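Local coordinates for protein D-alanyl-D-alanine carboxypeptidase (Streptococcus pneumoniae R6, PDB 1XP4) that probably removes C-terminal D-alanine from the peptides of cell-wall precursors, acting as a serine-type carboxypeptidase in peptidoglycan synthesis, at residues 14-19 with 33-38; 96-101 with 194-199; 140-145 with 162-167; 206-211 with 259-264. One frame throughout, in Å; residues are numbered along the deposited sequence.

Contact 1 of 4, residues 14-19 with 33-38; sequences AKHAIA and ATQPVE
The contact lies beside the five-stranded antiparallel sheet, where His-16 leads into strand 17-21 and meets Gln-35 and Val-37. The chain runs out along 17-21 and back along strand 26-31, at one border of the sheet. Residues 33-38 then turn past the start of the first strand. The imidazole of His-16 reaches the returning chain because CG stands anti to the carbonyl carbon (chi1 -51°). Val-37 comes from the opposite direction and lays its CG1 methyl over one face of the ring. This is a CH-pi contact, with Val-37 CG1 4.1 Å from the centroid of the His-16 ring and 29° off the ring normal. The nearest ring atom is His-16 NE2, 3.7 Å from Val-37 CG1. Gln-35 reaches the same imidazole with an extended chain, and its amide plane lies 74° from the ring plane. Gln-35 NE2 lies obliquely to the ring, nearest to His-16 CE1. Further along, the methyl of Ala-33 packs against the strand. Ala-33 CB is 3.9 Å from Ile-18 CB and 3.7 Å from the backbone Ala-17 O. Ile-18, which Ala-33 covers in part, also packs on helix 170-183. The strongest polar partner of His-16 is outside both segments: ND1 is hydrogen-bonded to Asp-32 O. Since a carbonyl oxygen can only accept, this bond is consistent with a proton on ND1. It holds ND1 of the imidazole, while the valine methyl covers a face. Methyl groups and the Gln-35 amide make the join; the polar hold on the ring comes from Asp-32 O, just before residues 33-38.

Contact 2 of 4, residues 96-101 with 194-199; sequences LLEATL and PSSTFA
The phenyl ring of Phe-198 overlaps Ala-99 and Leu-96 on helix 93-103. Its CG is anti to the backbone N (chi1 -178°), which carries the end of the side chain to the helix. Ala-99 offers its methyl obliquely to the ring, with CB 3.8 Å from Phe-198 CE1. Leu-96 crosses at a slant, and its CD2 branch comes within 4.1 Å of Phe-198 CZ. The backbone nitrogen of Leu-96 lies at the ring edge, near its plane. Tyr-91, outside the segments, stacks on the same ring. Strand 195-198 pairs antiparallel with 201-204, so the contact packs this two-stranded sheet on the helix. The axes of helix segment 96-101 and strand 195-198 come within 8.5 Å, with 139° between their N-to-C directions. The side chain of Ala-99 is about 9 Å from that of Ser-104, a predicted active-site residue. Next to Ala-99, Glu-98 starts out toward the strand and bends at chi2 to bring its carboxylate near Ser-196. That approach is modelled too close, so its nature is doubtful. The clear partner of Glu-98 OE2 is Lys-193, just before residues 194-199, and this outside ion pair probably offsets the cost of burying the carboxylate.

Contact 3 of 4, residues 140-145 with 162-167; sequences TVVNTT and KDEENK
The tight part of this contact is the amide of Asn-166, which is gripped by the backbone of Val-142 and Asn-143. Its CG stands anti to the carbonyl carbon (chi1 -61°), which swings the amide across to residues 142-143. OD1 accepts two bonds. Val-142 N donates to Asn-166 OD1 at 2.9 Å in a nearly straight bond (169°), tilted from the carbonyl plane. Asn-143 N donates to the same OD1 at 3.2 Å, in the plane and on a lone pair. On the other side of the amide, Asn-166 ND2 gives a bond to Asn-143 O at 3.0 Å, reaching that oxygen from above its carbonyl plane. ND2 also bonds Thr-43 OG1, between the predicted catalytic Ser-41 and Lys-44 (an SxxK-type pattern). Beside this grip, Thr-140 and Lys-167 form a single antiparallel bridge, a hydrogen-bonded pair: Thr-140 N to Lys-167 O is 3.0 Å and Lys-167 N to Thr-140 O is 2.8 Å. The looser side is more open to solvent. There Glu-164 crosses Thr-140 at about a right angle, with OE1 3.7 Å from Thr-140 CG2, and its OE2 is 3.9 Å from Val-142 CG1. These are packing contacts; OE2 itself is bonded to Lys-161 N. With both ends of its amide bonded, Asn-166 has a fixed flip and pins two parts of one long irregular loop close to the predicted catalytic residues.

Contact 4 of 4, residues 206-211 with 259-264; sequences TNYMLE and NPYARF
A backbone nitrogen over an aromatic face is the unusual feature here: Tyr-208 N lies 3.6 Å from CZ of Phe-264. Phe-264 CG stands anti to the carbonyl carbon (chi1 -57°), which turns the ring toward the loop. The opposite face of that ring is covered by Arg-263 CG, from its own helix turn. CB of Tyr-208 packs at 3.7 Å on Phe-264 CE2, which lies at the edge of the tyrosine ring, near its plane. The tyrosine also meets Tyr-261 obliquely, with ring centroids 5.4 Å apart and planes at 58°. Met-209, a selenomethionine, runs along the base of the phenylalanine. Its CG is 3.6 Å from Phe-264 CB, and its SE makes an oblique Met-aromatic contact 4.9 Å from the centroid of the Phe-264 ring. An Asx turn shapes this loop: Met-209 N donates to Asn-207 OD1 at 3.0 Å. Thr-206, at the start of the segment, bonds Thr-225 OG1 near Lys-224, the predicted substrate-binding residue. Tyr-261 is the N-cap residue of helix 262-277, within a type I turn from Asn-259 to Ala-262. The contact therefore fastens the loop after strand 201-204 to the first turn of helix 262-277. Strands 220-228 and 234-241 lie alongside: Phe-264 touches Thr-225 and meets Phe-235 edge-to-face, while Met-209 reaches Phe-220 and Phe-235.

Overall arrangement
Contacts 2, 3 and 4 lie around the predicted active site; contact 1 lies away from it. In contact 3 the side chain of Asn-143 is about 9 Å from that of Ser-41, the predicted nucleophile, and about 8 Å from that of Lys-44. The side chain of Ala-99 in contact 2 is about 9 Å from that of Ser-104. The side chain of Thr-206 in contact 4 is about 5 Å from those of Ser-104 and Lys-224, and about 4 Å from a sulfate, probably from the crystallisation liquor. Contacts 1 and 3 touch where Val-37 C packs 3.7 Å from Lys-167 CD. Contacts 2 and 4 touch through Pro-194 CB and Glu-211 O, 3.6 Å apart. Along the chain, contact 3 is nested inside contact 2.

Contact 1 of 4, residues 14-19 with 33-38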
loop_
_atom_site.group_PDB
_atom_site.type_symbol
_atom_site.label_atom_id
_atom_site.label_comp_id
_atom_site.label_asym_id
_atom_site.label_seq_id
_atom_site.Cartn_x
_atom_site.Cartn_y
_atom_site.Cartn_z
ATOM N N ALA A 14 -8.738 18.300 -2.016
ATOM C CA ALA A 14 -7.606 17.998 -1.147
ATOM C C ALA A 14 -6.401 18.683 -1.776
ATOM O O ALA A 14 -6.375 18.882 -2.991
ATOM C CB ALA A 14 -7.383 16.492 -1.078
ATOM N N LYS A 15 -5.412 19.051 -0.968
ATOM C CA LYS A 15 -4.240 19.730 -1.503
ATOM C C LYS A 15 -3.350 18.812 -2.317
ATOM O O LYS A 15 -2.748 19.247 -3.295
ATOM C CB LYS A 15 -3.416 20.361 -0.380
ATOM C CG LYS A 15 -4.148 21.444 0.373
ATOM C CD LYS A 15 -3.187 22.406 1.057
ATOM C CE LYS A 15 -3.951 23.455 1.870
ATOM N NZ LYS A 15 -4.963 24.187 1.047
ATOM N N HIS A 16 -3.275 17.545 -1.923
ATOM C CA HIS A 16 -2.420 16.583 -2.614
ATOM C C HIS A 16 -3.078 15.231 -2.678
ATOM O O HIS A 16 -3.705 14.800 -1.713
ATOM C CB HIS A 16 -1.102 16.423 -1.868
ATOM C CG HIS A 16 -0.422 17.717 -1.572
ATOM N ND1 HIS A 16 0.337 18.387 -2.508
ATOM C CD2 HIS A 16 -0.425 18.490 -0.461
ATOM C CE1 HIS A 16 0.773 19.518 -1.984
ATOM N NE2 HIS A 16 0.324 19.606 -0.744
ATOM N N ALA A 17 -2.912 14.541 -3.799
ATOM C CA ALA A 17 -3.510 13.225 -3.929
ATOM C C ALA A 17 -3.010 12.474 -5.149
ATOM O O ALA A 17 -2.537 13.078 -6.114
ATOM C CB ALA A 17 -5.035 13.353 -3.983
ATOM N N ILE A 18 -3.115 11.151 -5.088
ATOM C CA ILE A 18 -2.725 10.293 -6.197
ATOM C C ILE A 18 -3.464 8.977 -6.030
ATOM O O ILE A 18 -3.707 8.525 -4.911
ATOM C CB ILE A 18 -1.205 10.002 -6.220
ATOM C CG1 ILE A 18 -0.831 9.331 -7.546
ATOM C CG2 ILE A 18 -0.823 9.085 -5.056
ATOM C CD1 ILE A 18 0.661 9.149 -7.756
ATOM N N ALA A 19 -3.825 8.368 -7.151
ATOM C CA ALA A 19 -4.533 7.103 -7.137
ATOM C C ALA A 19 -3.821 6.147 -8.080
ATOM O O ALA A 19 -3.439 6.535 -9.184
ATOM C CB ALA A 19 -5.966 7.319 -7.591
ATOM N N ALA A 33 1.280 15.541 -6.502
ATOM C CA ALA A 33 1.635 14.274 -5.869
ATOM C C ALA A 33 3.115 14.053 -5.598
ATOM O O ALA A 33 3.480 13.012 -5.058
ATOM C CB ALA A 33 1.095 13.105 -6.705
ATOM N N THR A 34 3.964 15.014 -5.948
ATOM C CA THR A 34 5.403 14.855 -5.731
ATOM C C THR A 34 6.021 15.705 -4.619
ATOM O O THR A 34 7.132 15.427 -4.169
ATOM C CB THR A 34 6.180 15.131 -7.015
ATOM O OG1 THR A 34 5.708 16.346 -7.601
ATOM C CG2 THR A 34 6.001 14.000 -7.995
ATOM N N GLN A 35 5.322 16.735 -4.168
ATOM C CA GLN A 35 5.867 17.575 -3.109
ATOM C C GLN A 35 5.767 16.888 -1.750
ATOM O O GLN A 35 4.673 16.601 -1.276
ATOM C CB GLN A 35 5.115 18.903 -3.051
ATOM C CG GLN A 35 5.681 19.888 -2.049
ATOM C CD GLN A 35 4.645 20.900 -1.593
ATOM O OE1 GLN A 35 4.913 21.734 -0.724
ATOM N NE2 GLN A 35 3.449 20.828 -2.176
ATOM N N PRO A 36 6.910 16.603 -1.106
ATOM C CA PRO A 36 6.818 15.950 0.204
ATOM C C PRO A 36 6.028 16.834 1.165
ATOM O O PRO A 36 6.193 18.047 1.172
ATOM C CB PRO A 36 8.279 15.810 0.621
ATOM C CG PRO A 36 8.991 15.643 -0.698
ATOM C CD PRO A 36 8.312 16.694 -1.554
ATOM N N VAL A 37 5.159 16.227 1.963
ATOM C CA VAL A 37 4.352 16.974 2.921
ATOM C C VAL A 37 4.077 16.084 4.126
ATOM O O VAL A 37 4.297 14.871 4.067
ATOM C CB VAL A 37 2.993 17.410 2.310
ATOM C CG1 VAL A 37 3.217 18.375 1.154
ATOM C CG2 VAL A 37 2.218 16.185 1.830
ATOM N N GLU A 38 3.608 16.690 5.214
ATOM C CA GLU A 38 3.283 15.958 6.435
ATOM C C GLU A 38 2.226 14.889 6.128
ATOM O O GLU A 38 1.270 15.148 5.390
ATOM C CB GLU A 38 2.734 16.918 7.495
ATOM C CG GLU A 38 3.721 17.928 8.071
ATOM C CD GLU A 38 4.164 19.000 7.084
ATOM O OE1 GLU A 38 3.358 19.401 6.224
ATOM O OE2 GLU A 38 5.321 19.461 7.184
#

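Contact 2 of 4, residues 96-101 with 194-199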
loop_
_atom_site.group_PDB
_atom_site.type_symbol
_atom_site.label_atom_id
_atom_site.label_comp_id
_atom_site.label_asym_id
_atom_site.label_seq_id
_atom_site.Cartn_x
_atom_site.Cartn_y
_atom_site.Cartn_z
ATOM N N LEU A 96 -0.756 -5.215 19.484
ATOM C CA LEU A 96 -0.273 -3.878 19.160
ATOM C C LEU A 96 -0.504 -3.573 17.684
ATOM O O LEU A 96 -0.886 -2.462 17.315
ATOM C CB LEU A 96 1.209 -3.762 19.495
ATOM C CG LEU A 96 1.529 -3.936 20.978
ATOM C CD1 LEU A 96 3.033 -3.898 21.176
ATOM C CD2 LEU A 96 0.838 -2.839 21.784
ATOM N N LEU A 97 -0.274 -4.570 16.841
ATOM C CA LEU A 97 -0.475 -4.411 15.412
ATOM C C LEU A 97 -1.921 -4.003 15.148
ATOM O O LEU A 97 -2.197 -3.094 14.364
ATOM C CB LEU A 97 -0.185 -5.726 14.701
ATOM C CG LEU A 97 0.841 -5.682 13.576
ATOM C CD1 LEU A 97 0.948 -7.076 12.971
ATOM C CD2 LEU A 97 0.429 -4.661 12.529
ATOM N N GLU A 98 -2.843 -4.687 15.806
ATOM C CA GLU A 98 -4.253 -4.398 15.643
ATOM C C GLU A 98 -4.519 -2.991 16.182
ATOM O O GLU A 98 -5.193 -2.192 15.533
ATOM C CB GLU A 98 -5.086 -5.439 16.401
ATOM C CG GLU A 98 -6.490 -5.656 15.853
ATOM C CD GLU A 98 -6.760 -7.112 15.498
ATOM O OE1 GLU A 98 -5.932 -7.719 14.788
ATOM O OE2 GLU A 98 -7.804 -7.650 15.919
ATOM N N ALA A 99 -3.975 -2.687 17.359
ATOM C CA ALA A 99 -4.155 -1.372 17.971
ATOM C C ALA A 99 -3.568 -0.260 17.090
ATOM O O ALA A 99 -4.144 0.826 16.978
ATOM C CB ALA A 99 -3.515 -1.346 19.345
ATOM N N THR A 100 -2.430 -0.540 16.459
ATOM C CA THR A 100 -1.772 0.431 15.591
ATOM C C THR A 100 -2.575 0.756 14.331
ATOM O O THR A 100 -2.881 1.917 14.059
ATOM C CB THR A 100 -0.364 -0.064 15.152
ATOM O OG1 THR A 100 0.514 -0.085 16.281
ATOM C CG2 THR A 100 0.230 0.851 14.104
ATOM N N LEU A 101 -2.917 -0.269 13.563
ATOM C CA LEU A 101 -3.638 -0.067 12.316
ATOM C C LEU A 101 -5.105 0.315 12.442
ATOM O O LEU A 101 -5.618 1.085 11.635
ATOM C CB LEU A 101 -3.509 -1.316 11.449
ATOM C CG LEU A 101 -2.094 -1.613 10.949
ATOM C CD1 LEU A 101 -2.036 -2.990 10.318
ATOM C CD2 LEU A 101 -1.688 -0.548 9.951
ATOM N N PRO A 194 -13.815 -3.134 11.242
ATOM C CA PRO A 194 -14.373 -1.850 11.683
ATOM C C PRO A 194 -14.254 -1.693 13.201
ATOM O O PRO A 194 -14.445 -0.608 13.751
ATOM C CB PRO A 194 -15.813 -1.922 11.198
ATOM C CG PRO A 194 -16.109 -3.384 11.256
ATOM C CD PRO A 194 -14.869 -4.005 10.697
ATOM N N SER A 195 -13.939 -2.796 13.869
ATOM C CA SER A 195 -13.745 -2.819 15.322
ATOM C C SER A 195 -13.115 -4.159 15.671
ATOM O O SER A 195 -13.340 -5.160 14.988
ATOM C CB SER A 195 -15.069 -2.630 16.099
ATOM O OG SER A 195 -15.931 -3.756 16.039
ATOM N N SER A 196 -12.312 -4.170 16.724
ATOM C CA SER A 196 -11.640 -5.385 17.142
ATOM C C SER A 196 -11.471 -5.353 18.648
ATOM O O SER A 196 -11.982 -4.454 19.318
ATOM C CB SER A 196 -10.277 -5.479 16.450
ATOM O OG SER A 196 -9.534 -6.587 16.920
ATOM N N THR A 197 -10.751 -6.330 19.184
ATOM C CA THR A 197 -10.545 -6.389 20.620
ATOM C C THR A 197 -9.073 -6.241 20.954
ATOM O O THR A 197 -8.216 -6.798 20.271
ATOM C CB THR A 197 -11.038 -7.723 21.209
ATOM O OG1 THR A 197 -12.035 -8.300 20.354
ATOM C CG2 THR A 197 -11.638 -7.487 22.573
ATOM N N PHE A 198 -8.785 -5.483 22.004
ATOM C CA PHE A 198 -7.411 -5.274 22.437
ATOM C C PHE A 198 -7.290 -5.717 23.883
ATOM O O PHE A 198 -7.560 -4.947 24.806
ATOM C CB PHE A 198 -7.016 -3.804 22.334
ATOM C CG PHE A 198 -5.595 -3.538 22.732
ATOM C CD1 PHE A 198 -4.545 -3.953 21.917
ATOM C CD2 PHE A 198 -5.303 -2.889 23.926
ATOM C CE1 PHE A 198 -3.221 -3.728 22.283
ATOM C CE2 PHE A 198 -3.984 -2.656 24.305
ATOM C CZ PHE A 198 -2.936 -3.077 23.477
ATOM N N ALA A 199 -6.891 -6.966 24.073
ATOM C CA ALA A 199 -6.737 -7.508 25.410
ATOM C C ALA A 199 -7.982 -7.253 26.254
ATOM O O ALA A 199 -7.877 -6.813 27.398
ATOM C CB ALA A 199 -5.517 -6.891 26.081
#

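Contact 3 of 4, residues 140-145 with 162-167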
loop_
_atom_site.group_PDB
_atom_site.type_symbol
_atom_site.label_atom_id
_atom_site.label_comp_id
_atom_site.label_asym_id
_atom_site.label_seq_id
_atom_site.Cartn_x
_atom_site.Cartn_y
_atom_site.Cartn_z
ATOM N N THR A 140 11.343 12.361 4.820
ATOM C CA THR A 140 11.870 12.906 6.063
ATOM C C THR A 140 11.212 12.129 7.188
ATOM O O THR A 140 10.029 12.327 7.467
ATOM C CB THR A 140 11.502 14.378 6.244
ATOM O OG1 THR A 140 12.133 15.157 5.222
ATOM C CG2 THR A 140 11.945 14.864 7.621
ATOM N N VAL A 141 11.971 11.246 7.827
ATOM C CA VAL A 141 11.425 10.442 8.911
ATOM C C VAL A 141 12.187 10.656 10.204
ATOM O O VAL A 141 13.389 10.405 10.285
ATOM C CB VAL A 141 11.456 8.926 8.569
ATOM C CG1 VAL A 141 10.772 8.120 9.681
ATOM C CG2 VAL A 141 10.783 8.677 7.221
ATOM N N VAL A 142 11.472 11.116 11.220
ATOM C CA VAL A 142 12.071 11.356 12.520
ATOM C C VAL A 142 11.459 10.462 13.603
ATOM O O VAL A 142 12.074 10.243 14.652
ATOM C CB VAL A 142 11.939 12.841 12.917
ATOM C CG1 VAL A 142 12.770 13.685 11.965
ATOM C CG2 VAL A 142 10.462 13.280 12.891
ATOM N N ASN A 143 10.249 9.954 13.358
ATOM C CA ASN A 143 9.604 9.063 14.315
ATOM C C ASN A 143 8.768 7.994 13.641
ATOM O O ASN A 143 8.519 8.050 12.438
ATOM C CB ASN A 143 8.759 9.832 15.347
ATOM C CG ASN A 143 7.828 10.852 14.724
ATOM O OD1 ASN A 143 6.940 10.517 13.945
ATOM N ND2 ASN A 143 8.025 12.113 15.083
ATOM N N THR A 144 8.340 7.020 14.431
ATOM C CA THR A 144 7.565 5.902 13.924
ATOM C C THR A 144 6.069 6.080 14.002
ATOM O O THR A 144 5.331 5.232 13.521
ATOM C CB THR A 144 7.880 4.635 14.706
ATOM O OG1 THR A 144 7.397 4.782 16.048
ATOM C CG2 THR A 144 9.368 4.402 14.748
ATOM N N THR A 145 5.614 7.169 14.601
ATOM C CA THR A 145 4.180 7.380 14.767
ATOM C C THR A 145 3.517 8.333 13.792
ATOM O O THR A 145 2.457 8.036 13.254
ATOM C CB THR A 145 3.871 7.858 16.193
ATOM O OG1 THR A 145 4.542 9.098 16.430
ATOM C CG2 THR A 145 4.362 6.844 17.211
ATOM N N LYS A 162 12.405 20.265 17.222
ATOM C CA LYS A 162 11.306 20.062 18.155
ATOM C C LYS A 162 9.898 20.057 17.582
ATOM O O LYS A 162 8.990 19.505 18.200
ATOM C CB LYS A 162 11.408 21.080 19.287
ATOM C CG LYS A 162 12.638 20.858 20.152
ATOM C CD LYS A 162 12.682 21.818 21.326
ATOM C CE LYS A 162 13.827 21.483 22.270
ATOM N NZ LYS A 162 13.868 22.427 23.423
ATOM N N ASP A 163 9.697 20.669 16.421
ATOM C CA ASP A 163 8.370 20.649 15.817
ATOM C C ASP A 163 8.362 19.939 14.462
ATOM O O ASP A 163 7.445 20.125 13.663
ATOM C CB ASP A 163 7.799 22.064 15.677
ATOM C CG ASP A 163 8.749 23.019 14.997
ATOM O OD1 ASP A 163 9.527 22.584 14.125
ATOM O OD2 ASP A 163 8.701 24.221 15.325
ATOM N N GLU A 164 9.384 19.120 14.219
ATOM C CA GLU A 164 9.498 18.366 12.971
ATOM C C GLU A 164 8.401 17.329 12.849
ATOM O O GLU A 164 7.896 16.819 13.848
ATOM C CB GLU A 164 10.831 17.620 12.888
ATOM C CG GLU A 164 12.012 18.430 12.429
ATOM C CD GLU A 164 12.890 17.635 11.489
ATOM O OE1 GLU A 164 12.412 17.318 10.383
ATOM O OE2 GLU A 164 14.045 17.317 11.846
ATOM N N GLU A 165 8.048 17.012 11.612
ATOM C CA GLU A 165 7.036 16.004 11.331
ATOM C C GLU A 165 7.528 15.155 10.165
ATOM O O GLU A 165 8.288 15.638 9.329
ATOM C CB GLU A 165 5.701 16.663 10.971
ATOM C CG GLU A 165 4.958 17.223 12.157
ATOM C CD GLU A 165 3.471 17.350 11.899
ATOM O OE1 GLU A 165 2.904 16.417 11.284
ATOM O OE2 GLU A 165 2.870 18.366 12.326
ATOM N N ASN A 166 7.119 13.892 10.108
ATOM C CA ASN A 166 7.556 13.051 8.997
ATOM C C ASN A 166 6.971 13.635 7.723
ATOM O O ASN A 166 5.876 14.202 7.751
ATOM C CB ASN A 166 7.065 11.608 9.153
ATOM C CG ASN A 166 7.588 10.942 10.402
ATOM O OD1 ASN A 166 8.641 11.307 10.924
ATOM N ND2 ASN A 166 6.861 9.944 10.879
ATOM N N LYS A 167 7.689 13.498 6.611
ATOM C CA LYS A 167 7.202 14.018 5.338
ATOM C C LYS A 167 7.387 13.046 4.172
ATOM O O LYS A 167 8.473 12.501 3.970
ATOM C CB LYS A 167 7.905 15.333 5.006
ATOM C CG LYS A 167 7.775 16.390 6.074
ATOM C CD LYS A 167 7.121 17.647 5.526
ATOM C CE LYS A 167 7.980 18.322 4.469
ATOM N NZ LYS A 167 8.919 19.323 5.034
#

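Contact 4 of 4, residues 206-211 with 259-264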
loop_
_atom_site.group_PDB
_atom_site.type_symbol
_atom_site.label_atom_id
_atom_site.label_comp_id
_atom_site.label_asym_id
_atom_site.label_seq_id
_atom_site.Cartn_x
_atom_site.Cartn_y
_atom_site.Cartn_z
ATOM N N THR A 206 -10.687 3.955 12.623
ATOM C CA THR A 206 -10.800 5.370 12.302
ATOM C C THR A 206 -11.212 5.476 10.844
ATOM O O THR A 206 -11.451 6.572 10.328
ATOM C CB THR A 206 -9.456 6.099 12.462
ATOM O OG1 THR A 206 -8.474 5.456 11.639
ATOM C CG2 THR A 206 -9.001 6.084 13.904
ATOM N N ASN A 207 -11.279 4.326 10.183
ATOM C CA ASN A 207 -11.652 4.265 8.779
ATOM C C ASN A 207 -13.166 4.158 8.693
ATOM O O ASN A 207 -13.734 3.093 8.924
ATOM C CB ASN A 207 -11.008 3.045 8.123
ATOM C CG ASN A 207 -11.178 3.035 6.619
ATOM O OD1 ASN A 207 -12.146 3.578 6.088
ATOM N ND2 ASN A 207 -10.243 2.400 5.923
ATOM N N TYR A 208 -13.818 5.260 8.352
ATOM C CA TYR A 208 -15.267 5.277 8.254
ATOM C C TYR A 208 -15.887 4.849 6.930
ATOM O O TYR A 208 -17.060 5.104 6.679
ATOM C CB TYR A 208 -15.772 6.654 8.660
ATOM C CG TYR A 208 -15.581 6.868 10.134
ATOM C CD1 TYR A 208 -16.099 5.957 11.048
ATOM C CD2 TYR A 208 -14.885 7.965 10.624
ATOM C CE1 TYR A 208 -15.935 6.130 12.407
ATOM C CE2 TYR A 208 -14.717 8.147 11.991
ATOM C CZ TYR A 208 -15.251 7.222 12.873
ATOM O OH TYR A 208 -15.131 7.393 14.232
HETATM N N MSE A 209 -15.105 4.188 6.085
HETATM C CA MSE A 209 -15.626 3.706 4.814
HETATM C C MSE A 209 -15.795 2.190 4.877
HETATM O O MSE A 209 -16.119 1.541 3.879
HETATM C CB MSE A 209 -14.689 4.090 3.670
HETATM C CG MSE A 209 -14.710 5.569 3.358
HETATM SE SE MSE A 209 -13.431 6.067 2.022
HETATM C CE MSE A 209 -14.568 5.941 0.476
ATOM N N LEU A 210 -15.582 1.636 6.068
ATOM C CA LEU A 210 -15.710 0.205 6.287
ATOM C C LEU A 210 -17.161 -0.216 6.576
ATOM O O LEU A 210 -18.061 0.621 6.751
ATOM C CB LEU A 210 -14.799 -0.230 7.443
ATOM C CG LEU A 210 -13.284 -0.061 7.258
ATOM C CD1 LEU A 210 -12.535 -0.430 8.539
ATOM C CD2 LEU A 210 -12.815 -0.940 6.102
ATOM N N GLU A 211 -17.367 -1.528 6.625
ATOM C CA GLU A 211 -18.673 -2.123 6.880
ATOM C C GLU A 211 -19.358 -1.621 8.149
ATOM O O GLU A 211 -18.786 -1.671 9.244
ATOM C CB GLU A 211 -18.528 -3.644 6.947
ATOM C CG GLU A 211 -17.855 -4.232 5.714
ATOM C CD GLU A 211 -18.826 -4.950 4.782
ATOM O OE1 GLU A 211 -20.037 -4.612 4.789
ATOM O OE2 GLU A 211 -18.364 -5.844 4.033
ATOM N N ASN A 259 -18.958 18.513 7.358
ATOM C CA ASN A 259 -18.610 17.144 7.007
ATOM C C ASN A 259 -17.273 16.705 7.600
ATOM O O ASN A 259 -16.205 16.937 7.025
ATOM C CB ASN A 259 -18.610 16.993 5.476
ATOM C CG ASN A 259 -18.402 15.555 5.026
ATOM O OD1 ASN A 259 -18.737 14.612 5.752
ATOM N ND2 ASN A 259 -17.865 15.377 3.814
ATOM N N PRO A 260 -17.320 16.073 8.779
ATOM C CA PRO A 260 -16.120 15.589 9.470
ATOM C C PRO A 260 -15.474 14.477 8.674
ATOM O O PRO A 260 -14.311 14.162 8.875
ATOM C CB PRO A 260 -16.664 15.082 10.802
ATOM C CG PRO A 260 -17.873 15.948 11.021
ATOM C CD PRO A 260 -18.501 15.953 9.646
ATOM N N TYR A 261 -16.244 13.890 7.765
ATOM C CA TYR A 261 -15.763 12.797 6.934
ATOM C C TYR A 261 -15.341 13.265 5.545
ATOM O O TYR A 261 -15.349 12.483 4.592
ATOM C CB TYR A 261 -16.852 11.737 6.790
ATOM C CG TYR A 261 -17.578 11.399 8.074
ATOM C CD1 TYR A 261 -16.877 11.104 9.244
ATOM C CD2 TYR A 261 -18.971 11.349 8.113
ATOM C CE1 TYR A 261 -17.552 10.768 10.423
ATOM C CE2 TYR A 261 -19.652 11.014 9.278
ATOM C CZ TYR A 261 -18.940 10.726 10.427
ATOM O OH TYR A 261 -19.623 10.403 11.578
ATOM N N ALA A 262 -14.975 14.537 5.429
ATOM C CA ALA A 262 -14.547 15.101 4.154
ATOM C C ALA A 262 -13.465 14.259 3.438
ATOM O O ALA A 262 -13.519 14.072 2.216
ATOM C CB ALA A 262 -14.047 16.527 4.375
ATOM N N ARG A 263 -12.493 13.755 4.197
ATOM C CA ARG A 263 -11.413 12.940 3.641
ATOM C C ARG A 263 -11.944 11.691 2.939
ATOM O O ARG A 263 -11.384 11.241 1.931
ATOM C CB ARG A 263 -10.449 12.513 4.750
ATOM C CG ARG A 263 -10.992 11.421 5.663
ATOM C CD ARG A 263 -10.014 11.139 6.790
ATOM N NE ARG A 263 -9.880 12.294 7.675
ATOM C CZ ARG A 263 -8.992 12.391 8.659
ATOM N NH1 ARG A 263 -8.140 11.402 8.895
ATOM N NH2 ARG A 263 -8.963 13.482 9.413
ATOM N N PHE A 264 -13.015 11.119 3.483
ATOM C CA PHE A 264 -13.605 9.929 2.887
ATOM C C PHE A 264 -14.513 10.340 1.741
ATOM O O PHE A 264 -14.549 9.686 0.700
ATOM C CB PHE A 264 -14.378 9.144 3.944
ATOM C CG PHE A 264 -13.542 8.764 5.120
ATOM C CD1 PHE A 264 -12.363 8.044 4.941
ATOM C CD2 PHE A 264 -13.899 9.165 6.404
ATOM C CE1 PHE A 264 -11.549 7.732 6.024
ATOM C CE2 PHE A 264 -13.091 8.858 7.497
ATOM C CZ PHE A 264 -11.913 8.142 7.308
#